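Local coordinates for XC6422 protein (Xanthomonas campestris, PDB 2FUK), which probably acts as a small serine hydrolase of the alpha/beta-hydrolase fold without a lid domain, its natural substrate not being established, at residues A[44-47]-A[48-51]; A[172-175]-A[176-179]. All coordinates share one frame; numbering follows the deposited sequence.

How the contacts relate
Contact 1 lies in the irregular loop between strand 38-43 and helix 56-66, beside the presumed catalytic residues. Contact 2 is a stretch of helix 171-178, at the edge of the sheet. They share no elements; their centres lie 23 Å apart and their nearest atoms about 13 Å apart. Each is partly buried, with an inner side against the fold and an outer one in solvent. H44, P45 and G51 make up the buried part of contact 1, whereas V174, Y175 and L178 do so in contact 2. Regular helical hydrogen bonds and an exposed amide-carboxylate bond hold residues 172-179, while a turn bond and close carbon-to-backbone contacts shape residues 44-51.

Contact 1: residues A[44-47]-A[48-51]; sequences HPLS and TEGG
The imidazole of H44 lies against the backbone of G51, with its CD2 3.5 Å from G51 C and the carbonyl oxygen G51 O over one ring face. H44 CG sits between its own backbone N and carbonyl carbon (chi1 73°), which swings the ring to the side where the chain returns. Its rotation is further fixed by a hydrogen bond from H44 ND1 to F75 O and by an edge-to-face meeting with F77. The hydroxyl S47 OG approaches the ring from another direction, at the edge and in its plane.

P45 faces the same glycine with two different groups. Its ring atom CG lies 3.7 Å from G51 CA, while its carbonyl oxygen P45 O receives an almost straight CA-H...O contact from G51 CA (3.3 Å, 171° at the hydrogen). Beyond it the chain reverses in a type I beta turn from L46 to E49. The closing bond from E49 N to L46 O is fairly long, 3.2 Å, and the donor stands well above the carbonyl plane, 66° out of it. At the turn the side chains of L46 and T48 run side by side, pointing the same way, both against F87, with L46 CD1 4.0 Å from T48 OG1. The side chain of E49, exposed, also runs alongside L46, but the exact placement of its carboxylate is doubtful.

The loop follows strand 38-43, the place where alpha/beta-hydrolases commonly contribute a backbone N-H to the oxyanion hole, and P45 touches residues of the presumed Ser-His-Asp triad. With G51 wedged between an imidazole face, a proline ring and a carbonyl oxygen, the shape of this probable active-site border rests on backbone polarity and close carbon contacts rather than on charge pairing.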
loop_
_atom_site.group_PDB
_atom_site.type_symbol
_atom_site.label_atom_id
_atom_site.label_comp_id
_atom_site.label_asym_id
_atom_site.label_seq_id
_atom_site.Cartn_x
_atom_site.Cartn_y
_atom_site.Cartn_z
ATOM N N HIS A 44 -16.254 -12.506 0.141
ATOM C CA HIS A 44 -16.975 -11.276 -0.170
ATOM C C HIS A 44 -18.349 -11.109 0.497
ATOM O O HIS A 44 -18.914 -12.058 1.047
ATOM C CB HIS A 44 -17.100 -11.127 -1.700
ATOM C CG HIS A 44 -18.080 -12.068 -2.333
ATOM N ND1 HIS A 44 -17.702 -13.087 -3.181
ATOM C CD2 HIS A 44 -19.430 -12.120 -2.261
ATOM C CE1 HIS A 44 -18.780 -13.726 -3.603
ATOM N NE2 HIS A 44 -19.842 -13.159 -3.058
ATOM N N PRO A 45 -18.899 -9.882 0.460
ATOM C CA PRO A 45 -20.200 -9.564 1.056
ATOM C C PRO A 45 -21.416 -10.057 0.272
ATOM O O PRO A 45 -21.273 -10.630 -0.809
ATOM C CB PRO A 45 -20.144 -8.041 1.192
ATOM C CG PRO A 45 -19.347 -7.636 0.008
ATOM C CD PRO A 45 -18.220 -8.651 0.015
ATOM N N LEU A 46 -22.611 -9.819 0.816
ATOM C CA LEU A 46 -23.846 -10.289 0.187
ATOM C C LEU A 46 -23.879 -10.357 -1.319
ATOM O O LEU A 46 -23.726 -9.352 -2.021
ATOM C CB LEU A 46 -25.060 -9.495 0.668
ATOM C CG LEU A 46 -25.889 -10.203 1.747
ATOM C CD1 LEU A 46 -26.102 -11.675 1.396
ATOM C CD2 LEU A 46 -25.175 -10.089 3.066
ATOM N N SER A 47 -24.107 -11.575 -1.797
ATOM C CA SER A 47 -24.177 -11.877 -3.214
ATOM C C SER A 47 -25.378 -11.193 -3.848
ATOM O O SER A 47 -25.299 -10.678 -4.965
ATOM C CB SER A 47 -24.288 -13.393 -3.411
ATOM O OG SER A 47 -23.214 -14.088 -2.782
ATOM N N THR A 48 -26.490 -11.189 -3.122
ATOM C CA THR A 48 -27.709 -10.582 -3.619
ATOM C C THR A 48 -27.605 -9.060 -3.733
ATOM O O THR A 48 -28.483 -8.429 -4.322
ATOM C CB THR A 48 -28.926 -10.983 -2.741
ATOM O OG1 THR A 48 -28.712 -10.579 -1.385
ATOM C CG2 THR A 48 -29.120 -12.495 -2.780
ATOM N N GLU A 49 -26.542 -8.476 -3.174
ATOM C CA GLU A 49 -26.327 -7.028 -3.260
ATOM C C GLU A 49 -24.985 -6.745 -3.948
ATOM O O GLU A 49 -24.682 -7.345 -4.976
ATOM C CB GLU A 49 -26.373 -6.385 -1.873
ATOM C CG GLU A 49 -27.781 -6.237 -1.317
ATOM C CD GLU A 49 -28.525 -7.538 -1.313
ATOM O OE1 GLU A 49 -27.990 -8.504 -0.738
ATOM O OE2 GLU A 49 -29.645 -7.611 -1.882
ATOM N N GLY A 50 -24.168 -5.858 -3.385
ATOM C CA GLY A 50 -22.898 -5.548 -4.031
ATOM C C GLY A 50 -21.679 -6.408 -3.718
ATOM O O GLY A 50 -20.569 -5.876 -3.600
ATOM N N GLY A 51 -21.848 -7.726 -3.635
ATOM C CA GLY A 51 -20.711 -8.568 -3.301
ATOM C C GLY A 51 -20.092 -9.444 -4.375
ATOM O O GLY A 51 -20.792 -10.134 -5.118
#

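Contact 2: residues A[172-175]-A[176-179]; sequences QAVY and DWLE
Q172 and D176 meet one turn apart on helix 171-178, the helix of a beta-alpha-beta unit that links strands 158-163 and 186-190 of the alpha/beta-hydrolase sheet. The polar side-chain contact is the hydrogen bond from Q172 NE2 to D176 OD1, 2.7 Å long and close to straight (161°). Q172 starts with CG anti to its backbone nitrogen and then bends at chi2 (53°), which brings the amide back to the next turn. The acceptor lies in the amide plane, whereas the amide nitrogen comes from above the carboxylate plane; the two side chains cross at about a right angle. The other amide atom, Q172 OE1, lies in plane at the edge of the Y175 ring, whose hydroxyl is hydrogen-bonded to D164.

Apolar contacts occupy the inner side. V174 and L178 point the same way, side by side, and V174 CG1 reaches L178 CD1 at 4.0 Å. V174 also touches P142, A144 and V169, while L178 and Y175 both touch L187 of strand 186-190. L178 CD2 lies 3.7 Å above one face of the W177 indole, offset toward its rim.

Backbone bonds follow the helical i to i+4 pattern. D176 N donates to Q172 O (2.8 Å), W177 N to A173 O and E179 N to Y175 O. E179 folds over that last acceptor, its CG 3.2 Å from Y175 O. V174 O takes two donors: L178 N at 2.9 Å, nearly along the C=O axis, and W177 N at 3.1 Å in a weak, bent bond.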
loop_
_atom_site.group_PDB
_atom_site.type_symbol
_atom_site.label_atom_id
_atom_site.label_comp_id
_atom_site.label_asym_id
_atom_site.label_seq_id
_atom_site.Cartn_x
_atom_site.Cartn_y
_atom_site.Cartn_z
ATOM N N GLN A 172 -23.106 -1.528 17.827
ATOM C CA GLN A 172 -23.416 -1.928 19.190
ATOM C C GLN A 172 -23.834 -3.390 19.262
ATOM O O GLN A 172 -23.602 -4.057 20.270
ATOM C CB GLN A 172 -24.502 -1.032 19.792
ATOM C CG GLN A 172 -24.611 -1.163 21.304
ATOM C CD GLN A 172 -23.275 -0.954 21.998
ATOM O OE1 GLN A 172 -22.605 0.059 21.781
ATOM N NE2 GLN A 172 -22.879 -1.910 22.838
ATOM N N ALA A 173 -24.442 -3.896 18.192
ATOM C CA ALA A 173 -24.851 -5.302 18.159
ATOM C C ALA A 173 -23.601 -6.183 18.152
ATOM O O ALA A 173 -23.572 -7.258 18.758
ATOM C CB ALA A 173 -25.687 -5.577 16.919
ATOM N N VAL A 174 -22.578 -5.723 17.441
ATOM C CA VAL A 174 -21.318 -6.445 17.362
ATOM C C VAL A 174 -20.665 -6.446 18.742
ATOM O O VAL A 174 -20.271 -7.494 19.257
ATOM C CB VAL A 174 -20.360 -5.774 16.348
ATOM C CG1 VAL A 174 -18.992 -6.456 16.376
ATOM C CG2 VAL A 174 -20.965 -5.852 14.951
ATOM N N TYR A 175 -20.563 -5.268 19.343
ATOM C CA TYR A 175 -19.935 -5.159 20.654
ATOM C C TYR A 175 -20.700 -5.938 21.725
ATOM O O TYR A 175 -20.086 -6.583 22.585
ATOM C CB TYR A 175 -19.794 -3.681 21.047
ATOM C CG TYR A 175 -19.168 -2.823 19.967
ATOM C CD1 TYR A 175 -18.200 -3.348 19.106
ATOM C CD2 TYR A 175 -19.561 -1.496 19.781
ATOM C CE1 TYR A 175 -17.648 -2.580 18.086
ATOM C CE2 TYR A 175 -19.011 -0.714 18.759
ATOM C CZ TYR A 175 -18.056 -1.267 17.914
ATOM O OH TYR A 175 -17.520 -0.524 16.886
ATOM N N ASP A 176 -22.032 -5.897 21.677
ATOM C CA ASP A 176 -22.834 -6.617 22.666
ATOM C C ASP A 176 -22.576 -8.117 22.570
ATOM O O ASP A 176 -22.661 -8.833 23.561
ATOM C CB ASP A 176 -24.332 -6.369 22.461
ATOM C CG ASP A 176 -24.783 -4.985 22.909
ATOM O OD1 ASP A 176 -23.986 -4.244 23.531
ATOM O OD2 ASP A 176 -25.959 -4.639 22.643
ATOM N N TRP A 177 -22.278 -8.585 21.361
ATOM C CA TRP A 177 -22.007 -9.995 21.124
ATOM C C TRP A 177 -20.591 -10.360 21.566
ATOM O O TRP A 177 -20.382 -11.356 22.264
ATOM C CB TRP A 177 -22.210 -10.308 19.629
ATOM C CG TRP A 177 -21.550 -11.564 19.139
ATOM C CD1 TRP A 177 -21.711 -12.826 19.628
ATOM C CD2 TRP A 177 -20.623 -11.668 18.054
ATOM N NE1 TRP A 177 -20.939 -13.714 18.913
ATOM C CE2 TRP A 177 -20.261 -13.027 17.941
ATOM C CE3 TRP A 177 -20.063 -10.741 17.164
ATOM C CZ2 TRP A 177 -19.362 -13.484 16.969
ATOM C CZ3 TRP A 177 -19.168 -11.197 16.197
ATOM C CH2 TRP A 177 -18.830 -12.555 16.111
ATOM N N LEU A 178 -19.622 -9.541 21.175
ATOM C CA LEU A 178 -18.234 -9.802 21.526
ATOM C C LEU A 178 -17.963 -9.773 23.025
ATOM O O LEU A 178 -17.102 -10.507 23.514
ATOM C CB LEU A 178 -17.307 -8.805 20.823
ATOM C CG LEU A 178 -17.183 -8.981 19.306
ATOM C CD1 LEU A 178 -16.173 -7.974 18.750
ATOM C CD2 LEU A 178 -16.752 -10.411 18.982
ATOM N N GLU A 179 -18.699 -8.946 23.761
ATOM C CA GLU A 179 -18.468 -8.852 25.199
ATOM C C GLU A 179 -18.924 -10.085 25.980
ATOM O O GLU A 179 -18.657 -10.193 27.177
ATOM C CB GLU A 179 -19.130 -7.587 25.765
ATOM C CG GLU A 179 -20.638 -7.499 25.552
ATOM C CD GLU A 179 -21.245 -6.209 26.100
ATOM O OE1 GLU A 179 -20.539 -5.179 26.136
ATOM O OE2 GLU A 179 -22.435 -6.221 26.479
#